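Local coordinates for protein HcgC (Methanococcus maripaludis S2, PDB 5O4J) that probably transfers a methyl group from S-adenosylmethionine to a carbon of a pyridinol precursor in biosynthesis of the [Fe]-hydrogenase cofactor, at residues Y59-D64 with L108-T113. Numbering follows the deposited sequence.
Sequences YSLLKD and LVIDLT. With SAH (S-adenosyl-L-homocysteine), chain E; PJL ((3~{E})-3-[(~{E})-3-oxidanylprop-2-enoyl]iminopropanoic acid), chain H.
L61 touches strand 108-111 through its two methyl ends, one for each partner. CD1 of L61 meets CD1 of I110 at 3.9 Å, and CD2 of L61 meets CD2 of L108 at 4.0 Å, both tip to tip. L61 already points toward the strand from its CA, and with CG anti to the carbonyl carbon (chi1 -63°) its methyls part between the partners; L108 and I110, two apart on the strand, point toward it from the same face. All three are buried. Strand 42-48 runs beside 108-111 in the sheet, and its V47 also packs against L61, while L37 of helix 18-37 touches both L61 and L108.

The polar chemistry sits at the other end of the strand. D111 OD1 takes two bonds: T113 N, 2.9 Å from this oxygen and above the carboxylate plane, closes an Asx turn, and T113 OG1, 2.6 Å from it, uses the syn lone pair. R153 forms a salt bridge with D111 OD2.

The same turn carries two carbonyls that face the ligands. L112 O accepts a weak bond from the amino N of S-adenosyl-L-homocysteine, and T113 O accepts a hydrogen bond from O1 of PJL at 3.2 Å. CG2 of T113 packs 3.5 Å from O4' of S-adenosyl-L-homocysteine.

With no hydrogen bond between the segments, the direct contact is purely apolar: as in Rossmann-like folds, such packing holds 59-64 against the sheet, and the ligand contacts lie at the turn beyond the strand.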
ATOM      1  N   TYR A  59      19.115 -31.482  -6.855  1.00 28.85           N
ATOM      2  CA  TYR A  59      20.303 -31.396  -7.698  1.00 30.76           C
ATOM      3  C   TYR A  59      21.490 -30.843  -6.913  1.00 29.14           C
ATOM      4  O   TYR A  59      22.619 -31.324  -7.059  1.00 31.94           O
ATOM      5  CB  TYR A  59      20.029 -30.535  -8.931  1.00 35.92           C
ATOM      6  CG  TYR A  59      21.156 -30.597  -9.927  1.00 47.30           C
ATOM      7  CD1 TYR A  59      21.276 -31.699 -10.764  1.00 57.23           C
ATOM      8  CD2 TYR A  59      22.100 -29.587 -10.033  1.00 50.99           C
ATOM      9  CE1 TYR A  59      22.292 -31.799 -11.681  1.00 60.53           C
ATOM     10  CE2 TYR A  59      23.134 -29.678 -10.958  1.00 56.20           C
ATOM     11  CZ  TYR A  59      23.218 -30.790 -11.777  1.00 63.13           C
ATOM     12  OH  TYR A  59      24.233 -30.905 -12.701  1.00 72.47           O
ATOM     13  N   SER A  60      21.256 -29.816  -6.093  1.00 26.35           N
ATOM     14  CA  SER A  60      22.338 -29.190  -5.336  1.00 23.78           C
ATOM     15  C   SER A  60      22.956 -30.136  -4.317  1.00 25.45           C
ATOM     16  O   SER A  60      24.056 -29.862  -3.828  1.00 28.07           O
ATOM     17  CB  SER A  60      21.840 -27.930  -4.619  1.00 25.39           C
ATOM     18  OG  SER A  60      21.064 -28.237  -3.468  1.00 25.42           O
ATOM     19  N   LEU A  61      22.276 -31.231  -3.976  1.00 24.06           N
ATOM     20  CA  LEU A  61      22.810 -32.187  -3.012  1.00 24.31           C
ATOM     21  C   LEU A  61      23.770 -33.192  -3.638  1.00 27.68           C
ATOM     22  O   LEU A  61      24.475 -33.891  -2.904  1.00 28.57           O
ATOM     23  CB  LEU A  61      21.666 -32.954  -2.349  1.00 25.71           C
ATOM     24  CG  LEU A  61      20.677 -32.134  -1.525  1.00 26.53           C
ATOM     25  CD1 LEU A  61      19.520 -33.026  -1.138  1.00 26.82           C
ATOM     26  CD2 LEU A  61      21.342 -31.532  -0.291  1.00 25.54           C
ATOM     27  N   LEU A  62      23.817 -33.277  -4.968  1.00 30.60           N
ATOM     28  CA  LEU A  62      24.605 -34.315  -5.628  1.00 33.05           C
ATOM     29  C   LEU A  62      26.082 -34.238  -5.272  1.00 32.66           C
ATOM     30  O   LEU A  62      26.764 -35.270  -5.247  1.00 33.80           O
ATOM     31  CB  LEU A  62      24.418 -34.216  -7.139  1.00 31.42           C
ATOM     32  CG  LEU A  62      23.035 -34.629  -7.641  1.00 32.85           C
ATOM     33  CD1 LEU A  62      22.855 -34.190  -9.073  1.00 30.58           C
ATOM     34  CD2 LEU A  62      22.870 -36.133  -7.517  1.00 36.95           C
ATOM     35  N   LYS A  63      26.600 -33.039  -5.006  1.00 31.05           N
ATOM     36  CA  LYS A  63      28.024 -32.902  -4.722  1.00 33.12           C
ATOM     37  C   LYS A  63      28.418 -33.722  -3.500  1.00 31.64           C
ATOM     38  O   LYS A  63      29.374 -34.505  -3.545  1.00 33.51           O
ATOM     39  CB  LYS A  63      28.381 -31.428  -4.528  1.00 36.49           C
ATOM     40  CG  LYS A  63      29.860 -31.179  -4.223  1.00 45.25           C
ATOM     41  CD  LYS A  63      30.055 -29.845  -3.527  1.00 54.57           C
ATOM     42  CE  LYS A  63      31.451 -29.719  -2.948  1.00 63.91           C
ATOM     43  NZ  LYS A  63      31.624 -28.445  -2.199  1.00 71.02           N
ATOM     44  N   ASP A  64      27.682 -33.566  -2.405  1.00 28.43           N
ATOM     45  CA  ASP A  64      28.043 -34.184  -1.139  1.00 29.22           C
ATOM     46  C   ASP A  64      27.227 -35.422  -0.797  1.00 32.23           C
ATOM     47  O   ASP A  64      27.532 -36.079   0.204  1.00 32.52           O
ATOM     48  CB  ASP A  64      27.896 -33.166  -0.006  1.00 26.87           C
ATOM     49  CG  ASP A  64      28.930 -32.060  -0.082  1.00 34.77           C
ATOM     50  OD1 ASP A  64      29.959 -32.258  -0.758  1.00 34.67           O
ATOM     51  OD2 ASP A  64      28.720 -31.010   0.554  1.00 38.33           O
ATOM     52  N   LEU A 108      20.113 -38.465   5.164  1.00 27.92           N
ATOM     53  CA  LEU A 108      19.633 -37.092   5.047  1.00 26.67           C
ATOM     54  C   LEU A 108      18.203 -37.131   4.529  1.00 25.52           C
ATOM     55  O   LEU A 108      17.940 -37.711   3.474  1.00 27.00           O
ATOM     56  CB  LEU A 108      20.517 -36.265   4.111  1.00 25.40           C
ATOM     57  CG  LEU A 108      20.010 -34.872   3.720  1.00 23.94           C
ATOM     58  CD1 LEU A 108      19.846 -33.962   4.933  1.00 23.32           C
ATOM     59  CD2 LEU A 108      20.931 -34.240   2.684  1.00 24.23           C
ATOM     60  N   VAL A 109      17.285 -36.520   5.266  1.00 23.57           N
ATOM     61  CA  VAL A 109      15.888 -36.417   4.856  1.00 24.11           C
ATOM     62  C   VAL A 109      15.525 -34.940   4.828  1.00 23.03           C
ATOM     63  O   VAL A 109      15.814 -34.205   5.776  1.00 26.25           O
ATOM     64  CB  VAL A 109      14.952 -37.203   5.798  1.00 26.66           C
ATOM     65  CG1 VAL A 109      13.487 -37.003   5.419  1.00 27.64           C
ATOM     66  CG2 VAL A 109      15.298 -38.692   5.783  1.00 29.34           C
ATOM     67  N   ILE A 110      14.910 -34.503   3.735  1.00 22.24           N
ATOM     68  CA  ILE A 110      14.446 -33.130   3.599  1.00 23.03           C
ATOM     69  C   ILE A 110      12.988 -33.198   3.181  1.00 24.07           C
ATOM     70  O   ILE A 110      12.671 -33.775   2.134  1.00 25.35           O
ATOM     71  CB  ILE A 110      15.266 -32.325   2.576  1.00 21.88           C
ATOM     72  CG1 ILE A 110      16.750 -32.347   2.975  1.00 22.42           C
ATOM     73  CG2 ILE A 110      14.742 -30.897   2.484  1.00 20.34           C
ATOM     74  CD1 ILE A 110      17.667 -31.594   2.032  1.00 24.09           C
ATOM     75  N   ASP A 111      12.110 -32.606   3.986  1.00 21.48           N
ATOM     76  CA  ASP A 111      10.690 -32.513   3.662  1.00 21.24           C
ATOM     77  C   ASP A 111      10.395 -31.105   3.172  1.00 21.80           C
ATOM     78  O   ASP A 111      10.433 -30.150   3.951  1.00 22.42           O
ATOM     79  CB  ASP A 111       9.805 -32.832   4.859  1.00 20.68           C
ATOM     80  CG  ASP A 111       8.363 -32.418   4.621  1.00 25.39           C
ATOM     81  OD1 ASP A 111       7.887 -32.559   3.471  1.00 24.06           O
ATOM     82  OD2 ASP A 111       7.717 -31.914   5.562  1.00 24.97           O
ATOM     83  N   LEU A 112      10.079 -30.984   1.886  1.00 20.45           N
ATOM     84  CA  LEU A 112       9.734 -29.715   1.267  1.00 20.84           C
ATOM     85  C   LEU A 112       8.250 -29.613   0.941  1.00 19.41           C
ATOM     86  O   LEU A 112       7.849 -28.699   0.205  1.00 20.54           O
ATOM     87  CB  LEU A 112      10.552 -29.530  -0.017  1.00 25.00           C
ATOM     88  CG  LEU A 112      12.069 -29.617   0.153  1.00 25.54           C
ATOM     89  CD1 LEU A 112      12.772 -29.573  -1.194  1.00 26.44           C
ATOM     90  CD2 LEU A 112      12.563 -28.490   1.035  1.00 19.65           C
ATOM     91  N   THR A 113       7.418 -30.517   1.472  1.00 20.20           N
ATOM     92  CA  THR A 113       6.040 -30.598   0.996  1.00 20.16           C
ATOM     93  C   THR A 113       5.154 -29.514   1.594  1.00 22.58           C
ATOM     94  O   THR A 113       4.152 -29.140   0.981  1.00 22.23           O
ATOM     95  CB  THR A 113       5.439 -31.979   1.276  1.00 20.96           C
ATOM     96  OG1 THR A 113       5.415 -32.249   2.684  1.00 21.64           O
ATOM     97  CG2 THR A 113       6.230 -33.057   0.562  1.00 22.96           C
TER
HETATM   98  N   SAH E 301       7.456 -25.561  -0.341  1.00 71.85           N
HETATM   99  CA  SAH E 301       7.572 -25.839  -1.805  1.00 46.63           C
HETATM  100  CB  SAH E 301       6.187 -26.131  -2.380  1.00 32.27           C
HETATM  101  CG  SAH E 301       5.729 -27.550  -2.046  1.00 24.54           C
HETATM  102  SD  SAH E 301       4.187 -27.952  -2.827  1.00 20.90           S
HETATM  103  C   SAH E 301       8.162 -24.675  -2.549  1.00 32.69           C
HETATM  104  O   SAH E 301       8.293 -24.762  -3.795  1.00 20.96           O
HETATM  105  OXT SAH E 301       8.479 -23.673  -1.894  1.00 40.22           O
HETATM  106  C5' SAH E 301       3.976 -29.639  -2.342  1.00 19.35           C
HETATM  107  C4' SAH E 301       4.809 -30.613  -3.169  1.00 19.11           C
HETATM  108  O4' SAH E 301       4.954 -31.829  -2.425  1.00 21.19           O
HETATM  109  C3' SAH E 301       4.103 -30.999  -4.454  1.00 16.70           C
HETATM  110  O3' SAH E 301       5.046 -31.354  -5.478  1.00 21.24           O
HETATM  111  C2' SAH E 301       3.281 -32.184  -4.006  1.00 18.34           C
HETATM  112  O2' SAH E 301       2.856 -33.047  -5.066  1.00 20.73           O
HETATM  113  C1' SAH E 301       4.239 -32.885  -3.072  1.00 19.13           C
HETATM  114  N9  SAH E 301       3.583 -33.669  -2.014  1.00 19.73           N
HETATM  115  C8  SAH E 301       2.474 -33.329  -1.319  1.00 20.04           C
HETATM  116  N7  SAH E 301       2.198 -34.290  -0.402  1.00 23.17           N
HETATM  117  C5  SAH E 301       3.155 -35.233  -0.508  1.00 22.06           C
HETATM  118  C6  SAH E 301       3.470 -36.507   0.166  1.00 25.84           C
HETATM  119  N6  SAH E 301       2.673 -36.966   1.157  1.00 29.56           N
HETATM  120  N1  SAH E 301       4.560 -37.182  -0.248  1.00 25.34           N
HETATM  121  C2  SAH E 301       5.363 -36.733  -1.224  1.00 29.62           C
HETATM  122  N3  SAH E 301       5.140 -35.585  -1.887  1.00 26.19           N
HETATM  123  C4  SAH E 301       4.069 -34.817  -1.567  1.00 20.65           C
HETATM  124  O14 PJL H 304       3.392 -23.156  -3.403  1.00 26.81           O
HETATM  125  C12 PJL H 304       3.084 -22.143  -2.703  1.00 30.36           C
HETATM  126  O13 PJL H 304       3.720 -21.071  -2.704  1.00 20.55           O
HETATM  127  C10 PJL H 304       1.887 -22.134  -1.777  1.00 38.17           C
HETATM  128  C4  PJL H 304       1.638 -23.462  -1.111  1.00 44.17           C
HETATM  129  N5  PJL H 304       0.983 -24.375  -1.682  1.00 42.81           N
HETATM  130  C6  PJL H 304       0.722 -25.569  -1.114  1.00 44.19           C
HETATM  131  O8  PJL H 304      -0.279 -26.202  -1.414  1.00 38.58           O
HETATM  132  C7  PJL H 304       1.624 -26.159  -0.095  1.00 44.05           C
HETATM  133  C2  PJL H 304       2.715 -25.522   0.321  1.00 38.58           C
HETATM  134  O1  PJL H 304       3.533 -26.004   1.228  1.00 29.26           O